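Glycosyl hyrolase, family 3 (Deinococcus radiodurans, PDB 3TEV) is a family 3 glycoside hydrolase that probably hydrolyses O-glycosidic bonds. Local coordinates at residues P27-D32 and N53-E58. Sequence-based numbering, arbitrary orientation.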
ATOM      1  N   PRO A  27      15.451 -10.425  -2.079  1.00 48.25           N
ATOM      2  CA  PRO A  27      15.666 -11.779  -1.543  1.00 49.68           C
ATOM      3  C   PRO A  27      16.154 -11.866  -0.085  1.00 51.20           C
ATOM      4  O   PRO A  27      15.734 -12.770   0.642  1.00 52.03           O
ATOM      5  CB  PRO A  27      16.701 -12.390  -2.497  1.00 49.96           C
ATOM      6  CG  PRO A  27      17.302 -11.243  -3.251  1.00 49.45           C
ATOM      7  CD  PRO A  27      16.303 -10.128  -3.251  1.00 48.22           C
ATOM      8  N   GLY A  28      17.021 -10.957   0.346  1.00 51.86           N
ATOM      9  CA  GLY A  28      17.611 -11.070   1.675  1.00 53.24           C
ATOM     10  C   GLY A  28      18.020  -9.793   2.394  1.00 53.44           C
ATOM     11  O   GLY A  28      17.625  -8.703   2.005  1.00 52.88           O
ATOM     12  N   PRO A  29      18.807  -9.938   3.476  1.00 54.48           N
ATOM     13  CA  PRO A  29      19.249  -8.811   4.307  1.00 54.26           C
ATOM     14  C   PRO A  29      20.365  -7.966   3.691  1.00 53.90           C
ATOM     15  O   PRO A  29      20.657  -6.890   4.216  1.00 53.27           O
ATOM     16  CB  PRO A  29      19.754  -9.495   5.578  1.00 54.45           C
ATOM     17  CG  PRO A  29      20.177 -10.838   5.119  1.00 55.04           C
ATOM     18  CD  PRO A  29      19.184 -11.235   4.072  1.00 54.61           C
ATOM     19  N   GLU A  30      20.986  -8.446   2.614  1.00 53.70           N
ATOM     20  CA  GLU A  30      22.054  -7.688   1.934  1.00 54.43           C
ATOM     21  C   GLU A  30      21.719  -7.427   0.471  1.00 52.66           C
ATOM     22  O   GLU A  30      21.096  -8.258  -0.181  1.00 52.56           O
ATOM     23  CB  GLU A  30      23.421  -8.391   2.052  1.00 55.93           C
ATOM     24  CG  GLU A  30      23.944  -8.474   3.507  1.00 61.92           C
ATOM     25  CD  GLU A  30      24.736  -9.752   3.809  1.00 69.24           C
ATOM     26  OE1 GLU A  30      25.598 -10.156   2.983  1.00 72.75           O
ATOM     27  OE2 GLU A  30      24.501 -10.350   4.890  1.00 72.78           O
ATOM     28  N   LEU A  31      22.123  -6.268  -0.041  1.00 50.93           N
ATOM     29  CA  LEU A  31      21.887  -5.942  -1.439  1.00 49.58           C
ATOM     30  C   LEU A  31      23.022  -6.517  -2.284  1.00 49.65           C
ATOM     31  O   LEU A  31      24.073  -5.906  -2.422  1.00 49.44           O
ATOM     32  CB  LEU A  31      21.764  -4.425  -1.637  1.00 48.95           C
ATOM     33  CG  LEU A  31      21.211  -3.938  -2.983  1.00 48.07           C
ATOM     34  CD1 LEU A  31      19.791  -4.468  -3.145  1.00 48.54           C
ATOM     35  CD2 LEU A  31      21.226  -2.416  -3.092  1.00 45.82           C
ATOM     36  N   ASP A  32      22.815  -7.713  -2.815  1.00 49.77           N
ATOM     37  CA  ASP A  32      23.808  -8.364  -3.663  1.00 50.61           C
ATOM     38  C   ASP A  32      23.936  -7.619  -5.002  1.00 49.93           C
ATOM     39  O   ASP A  32      23.005  -6.948  -5.444  1.00 48.90           O
ATOM     40  CB  ASP A  32      23.389  -9.811  -3.913  1.00 51.10           C
ATOM     41  CG  ASP A  32      22.020  -9.895  -4.541  1.00 53.51           C
ATOM     42  OD1 ASP A  32      21.023  -9.576  -3.837  1.00 57.57           O
ATOM     43  OD2 ASP A  32      21.929 -10.208  -5.746  1.00 54.72           O
ATOM     44  N   ASN A  53      14.190  -9.695   5.163  1.00 52.12           N
ATOM     45  CA  ASN A  53      15.185  -8.636   4.876  1.00 52.32           C
ATOM     46  C   ASN A  53      15.758  -7.956   6.119  1.00 54.01           C
ATOM     47  O   ASN A  53      16.579  -7.035   5.990  1.00 53.56           O
ATOM     48  CB  ASN A  53      14.597  -7.550   3.972  1.00 51.13           C
ATOM     49  CG  ASN A  53      13.851  -8.111   2.771  1.00 49.23           C
ATOM     50  OD1 ASN A  53      12.613  -8.046   2.713  1.00 46.82           O
ATOM     51  ND2 ASN A  53      14.595  -8.662   1.803  1.00 45.65           N
ATOM     52  N   VAL A  54      15.319  -8.401   7.303  1.00 56.34           N
ATOM     53  CA  VAL A  54      15.578  -7.708   8.573  1.00 58.99           C
ATOM     54  C   VAL A  54      16.267  -8.620   9.588  1.00 61.46           C
ATOM     55  O   VAL A  54      15.710  -9.639   9.991  1.00 61.50           O
ATOM     56  CB  VAL A  54      14.261  -7.155   9.199  1.00 58.89           C
ATOM     57  CG1 VAL A  54      14.514  -6.504  10.575  1.00 58.40           C
ATOM     58  CG2 VAL A  54      13.579  -6.177   8.259  1.00 58.58           C
ATOM     59  N   GLU A  55      17.476  -8.241   9.996  1.00 64.30           N
ATOM     60  CA  GLU A  55      18.234  -8.987  11.001  1.00 67.27           C
ATOM     61  C   GLU A  55      18.555  -8.126  12.219  1.00 68.17           C
ATOM     62  O   GLU A  55      18.307  -8.534  13.352  1.00 68.75           O
ATOM     63  CB  GLU A  55      19.520  -9.561  10.407  1.00 68.13           C
ATOM     64  CG  GLU A  55      19.289 -10.689   9.430  1.00 70.78           C
ATOM     65  CD  GLU A  55      20.585 -11.260   8.869  1.00 75.44           C
ATOM     66  OE1 GLU A  55      20.601 -12.477   8.564  1.00 78.08           O
ATOM     67  OE2 GLU A  55      21.586 -10.505   8.732  1.00 77.07           O
ATOM     68  N   SER A  56      19.112  -6.944  11.977  1.00 68.17           N
ATOM     69  CA  SER A  56      19.436  -5.995  13.035  1.00 68.47           C
ATOM     70  C   SER A  56      19.328  -4.582  12.487  1.00 67.83           C
ATOM     71  O   SER A  56      19.243  -4.390  11.267  1.00 67.79           O
ATOM     72  CB  SER A  56      20.845  -6.242  13.569  1.00 68.70           C
ATOM     73  OG  SER A  56      21.823  -5.917  12.597  1.00 69.65           O
ATOM     74  N   ALA A  57      19.342  -3.599  13.385  1.00 67.42           N
ATOM     75  CA  ALA A  57      19.285  -2.193  12.995  1.00 66.76           C
ATOM     76  C   ALA A  57      20.498  -1.754  12.153  1.00 66.36           C
ATOM     77  O   ALA A  57      20.342  -0.986  11.213  1.00 66.21           O
ATOM     78  CB  ALA A  57      19.110  -1.297  14.213  1.00 66.72           C
ATOM     79  N   GLU A  58      21.682  -2.264  12.489  1.00 65.89           N
ATOM     80  CA  GLU A  58      22.920  -1.987  11.769  1.00 65.55           C
ATOM     81  C   GLU A  58      22.844  -2.516  10.340  1.00 63.17           C
ATOM     82  O   GLU A  58      23.210  -1.812   9.393  1.00 63.13           O
ATOM     83  CB  GLU A  58      24.114  -2.619  12.512  1.00 67.00           C
ATOM     84  CG  GLU A  58      25.526  -2.212  12.020  1.00 72.08           C
ATOM     85  CD  GLU A  58      26.685  -2.620  13.003  1.00 78.53           C
ATOM     86  OE1 GLU A  58      27.835  -2.821  12.523  1.00 81.01           O
ATOM     87  OE2 GLU A  58      26.463  -2.730  14.245  1.00 80.47           O
TER
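Asn53 reaches across to the backbone of Gly28, its ND2 giving a hydrogen bond of 3.0 Å to Gly28 O. The bond is almost straight at the hydrogen (178°), and the acceptor lies in the amide plane of Asn53, but the donor stands well above the carbonyl plane of Gly28, 49° out of it. With chi1 at -47°, CG of Asn53 sits beside its own backbone N and anti to the carbonyl carbon, which brings ND2 to Gly28. ND2 has a second acceptor in Leu26 O, and OD1 accepts from Phe50 N, so bonds at both ends fix the flip of this buried group. Replacing Asn53 by alanine removes the amide and would probably leave Gly28 O and Leu26 O without this donor and Phe50 N without this acceptor, loosening the join at Gly28, though Gln59 would still bridge the two loops. Beside the amide the backbones close in, Pro29 CA lying 3.6 Å from Asn53 O. Farther out, Glu55 runs extended beyond CG and lays its carboxylate against the ring of Pro29, with Glu55 OE2 3.8 Å from Pro29 CB and Glu55 CD 3.8 Å from Pro29 CG, a van der Waals contact at the surface. Gln59 ties the two segments again, its NE2 bonding both Pro29 O and Asn53 O and its OE1 taking the N-H groups of Glu55 and Ser56. Asp32 and Ser56 N-cap the helices that follow, 33-42 and 57-71. The arrangement thus joins neighbouring beta-alpha loops, after parallel strands 22-24 and 46-49, in the TIM-barrel-type domain of family 3 glycoside hydrolases.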